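Secreted effector protein SopD (Salmonella typhimurium, PDB 5CPC) is a secreted virulence effector that alters host cell physiology, cooperating with SopB in membrane fission and macropinosome formation during invasion and contributing to replication in macrophages. Local coordinates at residues Ala105-Met113 against Ser120-Leu128. Sequence-based numbering, arbitrary orientation.
Sequences ASQTQFLLM and SQSNIKDIL
F110 and S122 exchange two backbone hydrogen bonds (F110 N to S122 O and S122 N to F110 O, both 3.0 Å) near the open end of the antiparallel beta hairpin of strands 109-114 and 117-123. Where the second strand runs into helix 124-127, I124 N donates to T108 O at 3.1 Å, the nitrogen standing above the carbonyl plane, so the pairing carries on to the first residue of the helix. With CG of F110 anti to its carbonyl carbon (chi1 -64°), the ring edge carrying CD2 and CE2 lies against I124 and I127. Its CB lies 4.2 Å from S122 O; CD2 meets I127 CD1 at 3.6 Å; CE2 touches both isoleucines, with I124 CD1 arriving at the ring edge, near its plane, 3.6 Å away; CZ ends against the same methyl. I101 and M103 of strand 99-103 and L148 of helix 141-160 also pack on F110. On the other sheet face, N123, Q109 and Q121 bring their amides together beside L111, Q109 NE2 standing 2.7 Å from N123 OD1 and the Q109 and Q121 planes 53° apart. L111 CD2 lies 3.5 Å from Q121 NE2. N123 ND2 donates to D126 OD2 from above the carboxylate plane. The F110 face is mixed, apolar at F110 and L112, with the S120 and S122 hydroxyls bonded to K80 and D77; the F110 ring, packed against I124 and I127, joins the short helix to the sheet.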
ATOM      1  N   ALA A 105      -1.014 -22.462  -2.275  1.00 66.10           N
ATOM      2  CA  ALA A 105      -1.922 -22.587  -3.424  1.00 67.69           C
ATOM      3  C   ALA A 105      -3.149 -21.707  -3.265  1.00 67.09           C
ATOM      4  O   ALA A 105      -3.602 -21.117  -4.234  1.00 67.50           O
ATOM      5  CB  ALA A 105      -2.305 -24.070  -3.676  1.00 69.47           C
ATOM      6  N   SER A 106      -3.667 -21.564  -2.046  1.00 67.82           N
ATOM      7  CA  SER A 106      -4.863 -20.720  -1.826  1.00 68.61           C
ATOM      8  C   SER A 106      -4.562 -19.209  -1.860  1.00 68.24           C
ATOM      9  O   SER A 106      -5.484 -18.387  -1.786  1.00 68.60           O
ATOM     10  CB  SER A 106      -5.574 -21.079  -0.513  1.00 69.73           C
ATOM     11  OG  SER A 106      -4.797 -20.709   0.617  1.00 66.98           O
ATOM     12  N   GLN A 107      -3.289 -18.841  -2.003  1.00 68.39           N
ATOM     13  CA  GLN A 107      -2.862 -17.423  -1.895  1.00 68.03           C
ATOM     14  C   GLN A 107      -3.544 -16.710  -0.710  1.00 67.04           C
ATOM     15  O   GLN A 107      -4.123 -15.630  -0.863  1.00 67.47           O
ATOM     16  CB  GLN A 107      -3.088 -16.649  -3.215  1.00 67.48           C
ATOM     17  CG  GLN A 107      -2.702 -17.424  -4.499  1.00 71.74           C
ATOM     18  CD  GLN A 107      -3.022 -16.638  -5.813  1.00 75.71           C
ATOM     19  OE1 GLN A 107      -2.514 -16.998  -6.875  1.00 79.07           O
ATOM     20  NE2 GLN A 107      -3.874 -15.585  -5.734  1.00 74.12           N
ATOM     21  N   THR A 108      -3.489 -17.330   0.464  1.00 67.42           N
ATOM     22  CA  THR A 108      -4.014 -16.716   1.687  1.00 66.19           C
ATOM     23  C   THR A 108      -2.950 -16.753   2.809  1.00 64.95           C
ATOM     24  O   THR A 108      -3.175 -16.299   3.944  1.00 64.95           O
ATOM     25  CB  THR A 108      -5.330 -17.393   2.153  1.00 67.53           C
ATOM     26  OG1 THR A 108      -5.044 -18.690   2.668  1.00 68.69           O
ATOM     27  CG2 THR A 108      -6.326 -17.526   0.977  1.00 68.11           C
ATOM     28  N   GLN A 109      -1.814 -17.353   2.473  1.00 63.19           N
ATOM     29  CA  GLN A 109      -0.682 -17.450   3.355  1.00 60.38           C
ATOM     30  C   GLN A 109       0.536 -17.043   2.570  1.00 57.65           C
ATOM     31  O   GLN A 109       0.733 -17.492   1.440  1.00 57.27           O
ATOM     32  CB  GLN A 109      -0.497 -18.862   3.881  1.00 62.44           C
ATOM     33  CG  GLN A 109      -1.625 -19.318   4.800  1.00 67.40           C
ATOM     34  CD  GLN A 109      -1.109 -19.849   6.081  1.00 69.73           C
ATOM     35  OE1 GLN A 109      -0.742 -21.023   6.181  1.00 75.15           O
ATOM     36  NE2 GLN A 109      -1.057 -19.003   7.076  1.00 66.38           N
ATOM     37  N   PHE A 110       1.318 -16.144   3.150  1.00 54.32           N
ATOM     38  CA  PHE A 110       2.654 -15.836   2.640  1.00 52.55           C
ATOM     39  C   PHE A 110       3.575 -16.778   3.342  1.00 52.77           C
ATOM     40  O   PHE A 110       3.432 -16.993   4.540  1.00 54.40           O
ATOM     41  CB  PHE A 110       3.059 -14.369   2.858  1.00 49.12           C
ATOM     42  CG  PHE A 110       2.198 -13.402   2.116  1.00 48.60           C
ATOM     43  CD1 PHE A 110       2.409 -13.143   0.744  1.00 45.59           C
ATOM     44  CD2 PHE A 110       1.146 -12.763   2.758  1.00 45.45           C
ATOM     45  CE1 PHE A 110       1.588 -12.234   0.032  1.00 45.99           C
ATOM     46  CE2 PHE A 110       0.324 -11.832   2.078  1.00 42.79           C
ATOM     47  CZ  PHE A 110       0.529 -11.555   0.715  1.00 43.61           C
ATOM     48  N   LEU A 111       4.486 -17.375   2.576  1.00 53.32           N
ATOM     49  CA  LEU A 111       5.441 -18.343   3.076  1.00 53.66           C
ATOM     50  C   LEU A 111       6.823 -17.759   2.976  1.00 52.74           C
ATOM     51  O   LEU A 111       7.278 -17.450   1.903  1.00 52.77           O
ATOM     52  CB  LEU A 111       5.381 -19.621   2.233  1.00 56.68           C
ATOM     53  CG  LEU A 111       4.042 -20.331   2.035  1.00 57.63           C
ATOM     54  CD1 LEU A 111       4.224 -21.585   1.155  1.00 59.46           C
ATOM     55  CD2 LEU A 111       3.435 -20.740   3.361  1.00 57.63           C
ATOM     56  N   LEU A 112       7.497 -17.608   4.103  1.00 51.70           N
ATOM     57  CA  LEU A 112       8.844 -17.060   4.117  1.00 51.66           C
ATOM     58  C   LEU A 112       9.743 -18.250   3.871  1.00 52.96           C
ATOM     59  O   LEU A 112       9.721 -19.186   4.664  1.00 53.27           O
ATOM     60  CB  LEU A 112       9.155 -16.408   5.476  1.00 49.67           C
ATOM     61  CG  LEU A 112       8.540 -15.021   5.796  1.00 52.02           C
ATOM     62  CD1 LEU A 112       7.032 -14.981   5.543  1.00 53.44           C
ATOM     63  CD2 LEU A 112       8.914 -14.562   7.272  1.00 48.53           C
ATOM     64  N   MET A 113      10.515 -18.190   2.779  1.00 55.20           N
ATOM     65  CA  MET A 113      11.297 -19.335   2.238  1.00 59.97           C
ATOM     66  C   MET A 113      12.755 -19.010   2.178  1.00 59.90           C
ATOM     67  O   MET A 113      13.146 -17.991   1.574  1.00 59.98           O
ATOM     68  CB  MET A 113      10.874 -19.666   0.805  1.00 60.42           C
ATOM     69  CG  MET A 113       9.409 -19.727   0.613  1.00 65.93           C
ATOM     70  SD  MET A 113       8.864 -21.428   0.730  1.00 83.39           S
ATOM     71  CE  MET A 113       9.272 -22.060  -0.903  1.00 82.27           C
ATOM     72  N   SER A 120       8.614 -19.697   8.301  1.00 62.52           N
ATOM     73  CA  SER A 120       7.484 -19.060   9.007  1.00 61.33           C
ATOM     74  C   SER A 120       6.415 -18.726   7.977  1.00 61.83           C
ATOM     75  O   SER A 120       6.714 -18.697   6.767  1.00 61.18           O
ATOM     76  CB  SER A 120       7.954 -17.754   9.700  1.00 59.90           C
ATOM     77  OG  SER A 120       6.994 -17.257  10.618  1.00 57.31           O
ATOM     78  N   GLN A 121       5.189 -18.468   8.438  1.00 61.73           N
ATOM     79  CA  GLN A 121       4.089 -18.090   7.545  1.00 62.61           C
ATOM     80  C   GLN A 121       3.254 -16.981   8.155  1.00 62.42           C
ATOM     81  O   GLN A 121       3.300 -16.777   9.378  1.00 62.48           O
ATOM     82  CB  GLN A 121       3.169 -19.250   7.337  1.00 63.98           C
ATOM     83  CG  GLN A 121       3.880 -20.585   7.239  1.00 67.46           C
ATOM     84  CD  GLN A 121       2.967 -21.680   6.747  1.00 68.93           C
ATOM     85  OE1 GLN A 121       3.345 -22.836   6.721  1.00 72.17           O
ATOM     86  NE2 GLN A 121       1.761 -21.311   6.332  1.00 70.11           N
ATOM     87  N   SER A 122       2.475 -16.283   7.327  1.00 61.51           N
ATOM     88  CA  SER A 122       1.456 -15.390   7.865  1.00 61.46           C
ATOM     89  C   SER A 122       0.185 -15.363   7.045  1.00 61.28           C
ATOM     90  O   SER A 122       0.259 -15.296   5.808  1.00 60.51           O
ATOM     91  CB  SER A 122       2.054 -14.005   8.051  1.00 60.86           C
ATOM     92  OG  SER A 122       2.993 -14.052   9.129  1.00 62.99           O
ATOM     93  N   ASN A 123      -0.963 -15.487   7.728  1.00 61.23           N
ATOM     94  CA  ASN A 123      -2.273 -15.324   7.100  1.00 61.98           C
ATOM     95  C   ASN A 123      -2.315 -13.867   6.675  1.00 58.96           C
ATOM     96  O   ASN A 123      -1.855 -12.960   7.415  1.00 56.71           O
ATOM     97  CB  ASN A 123      -3.472 -15.479   8.061  1.00 64.81           C
ATOM     98  CG  ASN A 123      -3.634 -16.847   8.603  1.00 72.11           C
ATOM     99  OD1 ASN A 123      -3.340 -17.855   7.946  1.00 81.60           O
ATOM    100  ND2 ASN A 123      -4.111 -16.915   9.840  1.00 80.44           N
ATOM    101  N   ILE A 124      -2.890 -13.642   5.507  1.00 56.65           N
ATOM    102  CA  ILE A 124      -3.056 -12.286   4.973  1.00 54.37           C
ATOM    103  C   ILE A 124      -4.119 -11.494   5.756  1.00 53.87           C
ATOM    104  O   ILE A 124      -4.040 -10.280   5.888  1.00 53.53           O
ATOM    105  CB  ILE A 124      -3.398 -12.331   3.446  1.00 54.21           C
ATOM    106  CG1 ILE A 124      -3.634 -10.912   2.911  1.00 52.21           C
ATOM    107  CG2 ILE A 124      -4.593 -13.280   3.192  1.00 53.63           C
ATOM    108  CD1 ILE A 124      -3.073 -10.645   1.533  1.00 53.98           C
ATOM    109  N   LYS A 125      -5.122 -12.180   6.265  1.00 54.83           N
ATOM    110  CA  LYS A 125      -6.081 -11.536   7.131  1.00 56.85           C
ATOM    111  C   LYS A 125      -5.486 -11.077   8.468  1.00 57.40           C
ATOM    112  O   LYS A 125      -5.950 -10.090   9.009  1.00 58.02           O
ATOM    113  CB  LYS A 125      -7.263 -12.438   7.347  1.00 58.98           C
ATOM    114  CG  LYS A 125      -7.913 -12.777   6.012  1.00 61.57           C
ATOM    115  CD  LYS A 125      -9.110 -13.703   6.197  1.00 63.82           C
ATOM    116  CE  LYS A 125      -9.483 -14.343   4.875  1.00 61.85           C
ATOM    117  NZ  LYS A 125     -10.763 -15.026   5.073  1.00 66.49           N
ATOM    118  N   ASP A 126      -4.472 -11.783   8.975  1.00 56.86           N
ATOM    119  CA  ASP A 126      -3.736 -11.340  10.152  1.00 57.94           C
ATOM    120  C   ASP A 126      -2.807 -10.175   9.835  1.00 56.89           C
ATOM    121  O   ASP A 126      -2.779  -9.223  10.598  1.00 58.28           O
ATOM    122  CB  ASP A 126      -2.968 -12.501  10.830  1.00 58.21           C
ATOM    123  CG  ASP A 126      -3.904 -13.572  11.427  1.00 60.99           C
ATOM    124  OD1 ASP A 126      -5.107 -13.292  11.567  1.00 63.60           O
ATOM    125  OD2 ASP A 126      -3.424 -14.689  11.754  1.00 65.08           O
ATOM    126  N   ILE A 127      -2.099 -10.216   8.701  1.00 55.63           N
ATOM    127  CA  ILE A 127      -1.282  -9.084   8.232  1.00 53.73           C
ATOM    128  C   ILE A 127      -2.120  -7.828   8.065  1.00 54.00           C
ATOM    129  O   ILE A 127      -1.681  -6.747   8.415  1.00 53.27           O
ATOM    130  CB  ILE A 127      -0.627  -9.347   6.855  1.00 53.68           C
ATOM    131  CG1 ILE A 127       0.691 -10.056   7.003  1.00 52.95           C
ATOM    132  CG2 ILE A 127      -0.348  -8.006   6.111  1.00 51.50           C
ATOM    133  CD1 ILE A 127       1.149 -10.762   5.761  1.00 56.18           C
ATOM    134  N   LEU A 128      -3.316  -7.974   7.497  1.00 54.55           N
ATOM    135  CA  LEU A 128      -4.198  -6.839   7.270  1.00 55.24           C
ATOM    136  C   LEU A 128      -4.976  -6.377   8.512  1.00 55.85           C
ATOM    137  O   LEU A 128      -5.667  -5.348   8.464  1.00 55.59           O
ATOM    138  CB  LEU A 128      -5.201  -7.115   6.112  1.00 55.34           C
ATOM    139  CG  LEU A 128      -4.598  -7.258   4.698  1.00 56.79           C
ATOM    140  CD1 LEU A 128      -5.690  -7.470   3.680  1.00 55.79           C
ATOM    141  CD2 LEU A 128      -3.712  -6.046   4.349  1.00 53.97           C
TER